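Local coordinates for protein arginase (RocF) (PDB 4G3H) that probably hydrolyses L-arginine to L-ornithine and urea, using two manganese ions bound in each subunit, at residues A[1-15]-A[41-53]. Numbering follows the deposited sequence.
Sequences MILVGLEAELGASKR and TITQERCVLYKEF
Tyr50 lays its ring across the strand end at Ala8, the point where two parallel neighbours, strands 2-8 and 44-50, stop sharing a face. With CG wedged between its own backbone N and carbonyl carbon (chi1 71°), the ring folds over the first strand. The methyl of Ala8 sits above one ring face, a CH-pi contact with CB 4.2 Å from the centroid, while Leu6 CD1 packs obliquely against Tyr50 CD2.

Beyond the ring, Tyr50 OH meets Arg15 coming from the opposite direction, guanidinium and ring planes 81° apart. The bond from Arg15 NE to Tyr50 OH is weak and bent, and Asp18 is the stronger partner of the hydroxyl. Arg15 NH1 lies 3.1 Å from Glu52 OE2, a salt bridge in which the oxygen stays close to the guanidinium plane but is itself met from above its carboxylate plane. NH2 makes another with Glu90, the stronger partner.

Upstream, pairing is parallel from Leu3 to Glu9. Leu3 N reaches Gln44 O, Arg46 N reaches Leu3 O at 2.8 Å, and Gly5 and Glu7 continue the alternation through Tyr50 N to Glu7 O, increasingly tilted; Glu9 N to Tyr50 O, nearly straight, ends it. On the face of Val4, Leu6 and Val48, where Val48 meets helix 59-78, Val4 CG1 touches Val48 CG2 at 3.6 Å and Leu6 lies alongside Val48. On the other face, toward helix 16-30, Glu7 OE2 comes within 3.5 Å of Cys47 SG.

Strand 44-50 is outermost in the parallel sheet of this arginase fold, joined to strand 2-8 by a crossover containing helix 16-30. At the exposed margin, Glu9 OE1 and Lys51 NZ are bridged by a water. The chemistry therefore changes along the pair: backbone bonds set the register and aliphatic side chains cover the faces, then an aromatic ring closes the strand ends and charged groups join the loops that follow.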
loop_
_atom_site.group_PDB
_atom_site.type_symbol
_atom_site.label_atom_id
_atom_site.label_comp_id
_atom_site.label_asym_id
_atom_site.label_seq_id
_atom_site.Cartn_x
_atom_site.Cartn_y
_atom_site.Cartn_z
ATOM N N MET A 1 -8.578 -5.031 16.346
ATOM C CA MET A 1 -7.740 -4.675 15.165
ATOM C C MET A 1 -6.335 -5.253 15.295
ATOM O O MET A 1 -5.827 -5.417 16.398
ATOM C CB MET A 1 -7.657 -3.154 15.020
ATOM C CG MET A 1 -7.016 -2.693 13.729
ATOM S SD MET A 1 -7.193 -0.915 13.450
ATOM C CE MET A 1 -8.964 -0.768 13.326
ATOM N N ILE A 2 -5.718 -5.563 14.157
ATOM C CA ILE A 2 -4.366 -6.112 14.126
ATOM C C ILE A 2 -3.413 -5.091 13.495
ATOM O O ILE A 2 -3.678 -4.571 12.410
ATOM C CB ILE A 2 -4.279 -7.410 13.262
ATOM C CG1 ILE A 2 -5.316 -8.444 13.719
ATOM C CG2 ILE A 2 -2.870 -7.994 13.352
ATOM C CD1 ILE A 2 -5.099 -8.962 15.124
ATOM N N LEU A 3 -2.311 -4.803 14.175
ATOM C CA LEU A 3 -1.328 -3.876 13.644
ATOM C C LEU A 3 -0.129 -4.690 13.170
ATOM O O LEU A 3 0.531 -5.362 13.971
ATOM C CB LEU A 3 -0.883 -2.871 14.709
ATOM C CG LEU A 3 0.289 -1.959 14.294
ATOM C CD1 LEU A 3 -0.085 -1.105 13.087
ATOM C CD2 LEU A 3 0.685 -1.069 15.465
ATOM N N VAL A 4 0.134 -4.639 11.866
ATOM C CA VAL A 4 1.252 -5.366 11.275
ATOM C C VAL A 4 2.373 -4.385 10.958
ATOM O O VAL A 4 2.158 -3.380 10.281
ATOM C CB VAL A 4 0.834 -6.091 9.967
ATOM C CG1 VAL A 4 2.016 -6.878 9.414
ATOM C CG2 VAL A 4 -0.351 -7.024 10.229
ATOM N N GLY A 5 3.564 -4.671 11.468
ATOM C CA GLY A 5 4.701 -3.804 11.221
ATOM C C GLY A 5 5.781 -4.555 10.461
ATOM O O GLY A 5 6.307 -5.554 10.950
ATOM N N LEU A 6 6.098 -4.090 9.258
ATOM C CA LEU A 6 7.128 -4.727 8.437
ATOM C C LEU A 6 8.515 -4.219 8.830
ATOM O O LEU A 6 8.693 -3.040 9.147
ATOM C CB LEU A 6 6.887 -4.435 6.954
ATOM C CG LEU A 6 5.831 -5.215 6.147
ATOM C CD1 LEU A 6 6.500 -6.302 5.337
ATOM C CD2 LEU A 6 4.770 -5.794 7.065
ATOM N N GLU A 7 9.491 -5.119 8.806
ATOM C CA GLU A 7 10.861 -4.772 9.142
ATOM C C GLU A 7 11.792 -5.670 8.338
ATOM O O GLU A 7 11.568 -6.883 8.243
ATOM C CB GLU A 7 11.106 -4.958 10.647
ATOM C CG GLU A 7 12.513 -4.593 11.098
ATOM C CD GLU A 7 12.716 -4.753 12.594
ATOM O OE1 GLU A 7 13.878 -4.661 13.045
ATOM O OE2 GLU A 7 11.720 -4.969 13.319
ATOM N N ALA A 8 12.829 -5.078 7.752
ATOM C CA ALA A 8 13.770 -5.850 6.950
ATOM C C ALA A 8 14.517 -6.868 7.800
ATOM O O ALA A 8 15.054 -6.535 8.858
ATOM C CB ALA A 8 14.770 -4.920 6.256
ATOM N N GLU A 9 14.548 -8.113 7.342
ATOM C CA GLU A 9 15.270 -9.139 8.080
ATOM C C GLU A 9 16.737 -8.728 8.225
ATOM O O GLU A 9 17.359 -8.998 9.253
ATOM C CB GLU A 9 15.185 -10.491 7.362
ATOM C CG GLU A 9 16.029 -11.576 8.016
ATOM C CD GLU A 9 15.937 -12.914 7.303
ATOM O OE1 GLU A 9 16.212 -12.970 6.084
ATOM O OE2 GLU A 9 15.593 -13.916 7.966
ATOM N N LEU A 10 17.275 -8.061 7.201
ATOM C CA LEU A 10 18.671 -7.619 7.207
ATOM C C LEU A 10 18.839 -6.113 7.005
ATOM O O LEU A 10 18.221 -5.526 6.117
ATOM C CB LEU A 10 19.465 -8.346 6.111
ATOM C CG LEU A 10 19.504 -9.880 6.053
ATOM C CD1 LEU A 10 20.261 -10.300 4.807
ATOM C CD2 LEU A 10 20.161 -10.459 7.288
ATOM N N GLY A 11 19.677 -5.492 7.835
ATOM C CA GLY A 11 19.950 -4.067 7.720
ATOM C C GLY A 11 18.812 -3.091 7.940
ATOM O O GLY A 11 18.803 -1.994 7.366
ATOM N N ALA A 12 17.856 -3.458 8.786
ATOM C CA ALA A 12 16.715 -2.585 9.039
ATOM C C ALA A 12 17.123 -1.230 9.601
ATOM O O ALA A 12 16.499 -0.209 9.301
ATOM C CB ALA A 12 15.729 -3.271 9.994
ATOM N N SER A 13 18.167 -1.215 10.421
ATOM C CA SER A 13 18.622 0.033 11.029
ATOM C C SER A 13 19.219 1.016 10.022
ATOM O O SER A 13 19.460 2.173 10.351
ATOM C CB SER A 13 19.633 -0.263 12.141
ATOM O OG SER A 13 19.015 -0.962 13.215
ATOM N N LYS A 14 19.455 0.550 8.799
ATOM C CA LYS A 14 20.005 1.400 7.745
ATOM C C LYS A 14 18.863 1.947 6.896
ATOM O O LYS A 14 19.073 2.805 6.042
ATOM C CB LYS A 14 20.939 0.600 6.826
ATOM C CG LYS A 14 22.229 0.091 7.453
ATOM C CD LYS A 14 23.204 1.219 7.747
ATOM C CE LYS A 14 24.580 0.670 8.126
ATOM N NZ LYS A 14 25.516 1.733 8.604
ATOM N N ARG A 15 17.655 1.445 7.131
ATOM C CA ARG A 15 16.495 1.861 6.343
ATOM C C ARG A 15 15.605 2.909 7.008
ATOM O O ARG A 15 14.976 2.643 8.035
ATOM C CB ARG A 15 15.666 0.627 5.983
ATOM C CG ARG A 15 16.507 -0.516 5.416
ATOM C CD ARG A 15 15.661 -1.736 5.086
ATOM N NE ARG A 15 14.993 -1.609 3.795
ATOM C CZ ARG A 15 15.568 -1.885 2.630
ATOM N NH1 ARG A 15 16.822 -2.310 2.594
ATOM N NH2 ARG A 15 14.893 -1.726 1.503
ATOM N N THR A 41 -8.307 -1.184 21.270
ATOM C CA THR A 41 -8.563 -1.248 19.834
ATOM C C THR A 41 -7.619 -2.218 19.126
ATOM O O THR A 41 -8.070 -3.134 18.435
ATOM C CB THR A 41 -8.445 0.153 19.196
ATOM O OG1 THR A 41 -9.420 1.021 19.780
ATOM C CG2 THR A 41 -8.676 0.083 17.694
ATOM N N ILE A 42 -6.313 -2.016 19.290
ATOM C CA ILE A 42 -5.327 -2.893 18.666
ATOM C C ILE A 42 -5.024 -4.014 19.654
ATOM O O ILE A 42 -4.391 -3.793 20.688
ATOM C CB ILE A 42 -4.030 -2.124 18.325
ATOM C CG1 ILE A 42 -4.341 -1.009 17.320
ATOM C CG2 ILE A 42 -2.990 -3.080 17.744
ATOM C CD1 ILE A 42 -3.168 -0.105 17.015
ATOM N N THR A 43 -5.493 -5.216 19.332
ATOM C CA THR A 43 -5.322 -6.377 20.201
ATOM C C THR A 43 -4.033 -7.133 19.940
ATOM O O THR A 43 -3.640 -7.993 20.722
ATOM C CB THR A 43 -6.487 -7.369 20.031
ATOM O OG1 THR A 43 -6.443 -7.927 18.711
ATOM C CG2 THR A 43 -7.827 -6.665 20.235
ATOM N N GLN A 44 -3.373 -6.816 18.840
ATOM C CA GLN A 44 -2.146 -7.508 18.514
ATOM C C GLN A 44 -1.219 -6.710 17.610
ATOM O O GLN A 44 -1.643 -6.159 16.596
ATOM C CB GLN A 44 -2.488 -8.851 17.861
ATOM C CG GLN A 44 -1.307 -9.580 17.243
ATOM C CD GLN A 44 -1.706 -10.902 16.612
ATOM O OE1 GLN A 44 -1.106 -11.341 15.634
ATOM N NE2 GLN A 44 -2.717 -11.549 17.179
ATOM N N GLU A 45 0.047 -6.644 18.006
ATOM C CA GLU A 45 1.064 -5.961 17.230
ATOM C C GLU A 45 1.994 -7.044 16.696
ATOM O O GLU A 45 2.756 -7.647 17.458
ATOM C CB GLU A 45 1.874 -4.986 18.098
ATOM C CG GLU A 45 3.096 -4.401 17.379
ATOM C CD GLU A 45 4.143 -3.841 18.327
ATOM O OE1 GLU A 45 4.066 -4.118 19.538
ATOM O OE2 GLU A 45 5.062 -3.133 17.855
ATOM N N ARG A 46 1.921 -7.306 15.395
ATOM C CA ARG A 46 2.793 -8.312 14.816
ATOM C C ARG A 46 3.914 -7.773 13.926
ATOM O O ARG A 46 3.669 -6.984 13.017
ATOM C CB ARG A 46 2.037 -9.352 13.983
ATOM C CG ARG A 46 3.093 -10.336 13.573
ATOM C CD ARG A 46 2.962 -11.297 12.469
ATOM N NE ARG A 46 1.937 -12.311 12.571
ATOM C CZ ARG A 46 2.107 -13.548 12.118
ATOM N NH1 ARG A 46 3.266 -13.906 11.581
ATOM N NH2 ARG A 46 1.094 -14.398 12.113
ATOM N N CYS A 47 5.138 -8.222 14.182
ATOM C CA CYS A 47 6.277 -7.819 13.372
ATOM C C CYS A 47 6.429 -8.861 12.276
ATOM O O CYS A 47 6.404 -10.061 12.550
ATOM C CB CYS A 47 7.566 -7.776 14.199
ATOM S SG CYS A 47 9.025 -7.252 13.235
ATOM N N VAL A 48 6.572 -8.398 11.036
ATOM C CA VAL A 48 6.733 -9.289 9.894
ATOM C C VAL A 48 8.006 -8.888 9.157
ATOM O O VAL A 48 8.176 -7.725 8.787
ATOM C CB VAL A 48 5.521 -9.197 8.932
ATOM C CG1 VAL A 48 5.777 -10.037 7.680
ATOM C CG2 VAL A 48 4.267 -9.685 9.639
ATOM N N LEU A 49 8.903 -9.852 8.967
ATOM C CA LEU A 49 10.165 -9.602 8.288
ATOM C C LEU A 49 10.030 -9.708 6.776
ATOM O O LEU A 49 9.253 -10.515 6.258
ATOM C CB LEU A 49 11.233 -10.585 8.776
ATOM C CG LEU A 49 11.495 -10.600 10.287
ATOM C CD1 LEU A 49 12.638 -11.555 10.585
ATOM C CD2 LEU A 49 11.830 -9.190 10.782
ATOM N N TYR A 50 10.788 -8.882 6.066
ATOM C CA TYR A 50 10.750 -8.897 4.613
ATOM C C TYR A 50 12.152 -8.824 4.033
ATOM O O TYR A 50 13.114 -8.499 4.728
ATOM C CB TYR A 50 9.895 -7.732 4.088
ATOM C CG TYR A 50 10.502 -6.350 4.257
ATOM C CD1 TYR A 50 11.353 -5.819 3.285
ATOM C CD2 TYR A 50 10.219 -5.571 5.381
ATOM C CE1 TYR A 50 11.911 -4.540 3.426
ATOM C CE2 TYR A 50 10.775 -4.285 5.537
ATOM C CZ TYR A 50 11.616 -3.781 4.551
ATOM O OH TYR A 50 12.150 -2.514 4.667
ATOM N N LYS A 51 12.251 -9.137 2.748
ATOM C CA LYS A 51 13.512 -9.118 2.033
ATOM C C LYS A 51 13.339 -8.153 0.869
ATOM O O LYS A 51 12.348 -8.218 0.146
ATOM C CB LYS A 51 13.833 -10.514 1.505
ATOM C CG LYS A 51 15.264 -10.692 1.056
ATOM C CD LYS A 51 15.493 -12.099 0.550
ATOM C CE LYS A 51 16.955 -12.468 0.637
ATOM N NZ LYS A 51 17.404 -12.462 2.056
ATOM N N GLU A 52 14.294 -7.249 0.695
ATOM C CA GLU A 52 14.218 -6.276 -0.389
ATOM C C GLU A 52 14.438 -6.942 -1.746
ATOM O O GLU A 52 15.317 -7.784 -1.899
ATOM C CB GLU A 52 15.269 -5.188 -0.192
ATOM C CG GLU A 52 15.291 -4.165 -1.312
ATOM C CD GLU A 52 16.465 -3.211 -1.216
ATOM O OE1 GLU A 52 16.545 -2.290 -2.055
ATOM O OE2 GLU A 52 17.307 -3.383 -0.311
ATOM N N PHE A 53 13.635 -6.560 -2.731
ATOM C CA PHE A 53 13.766 -7.120 -4.071
ATOM C C PHE A 53 14.753 -6.271 -4.873
ATOM O O PHE A 53 14.502 -5.092 -5.125
ATOM C CB PHE A 53 12.401 -7.149 -4.767
ATOM C CG PHE A 53 12.421 -7.801 -6.120
ATOM C CD1 PHE A 53 13.240 -8.901 -6.371
ATOM C CD2 PHE A 53 11.592 -7.338 -7.136
ATOM C CE1 PHE A 53 13.233 -9.531 -7.616
ATOM C CE2 PHE A 53 11.575 -7.962 -8.385
ATOM C CZ PHE A 53 12.397 -9.061 -8.626
HETATM O O HOH W 1 16.682 -10.870 4.138
HETATM O O HOH W 2 16.000 -8.367 4.535
#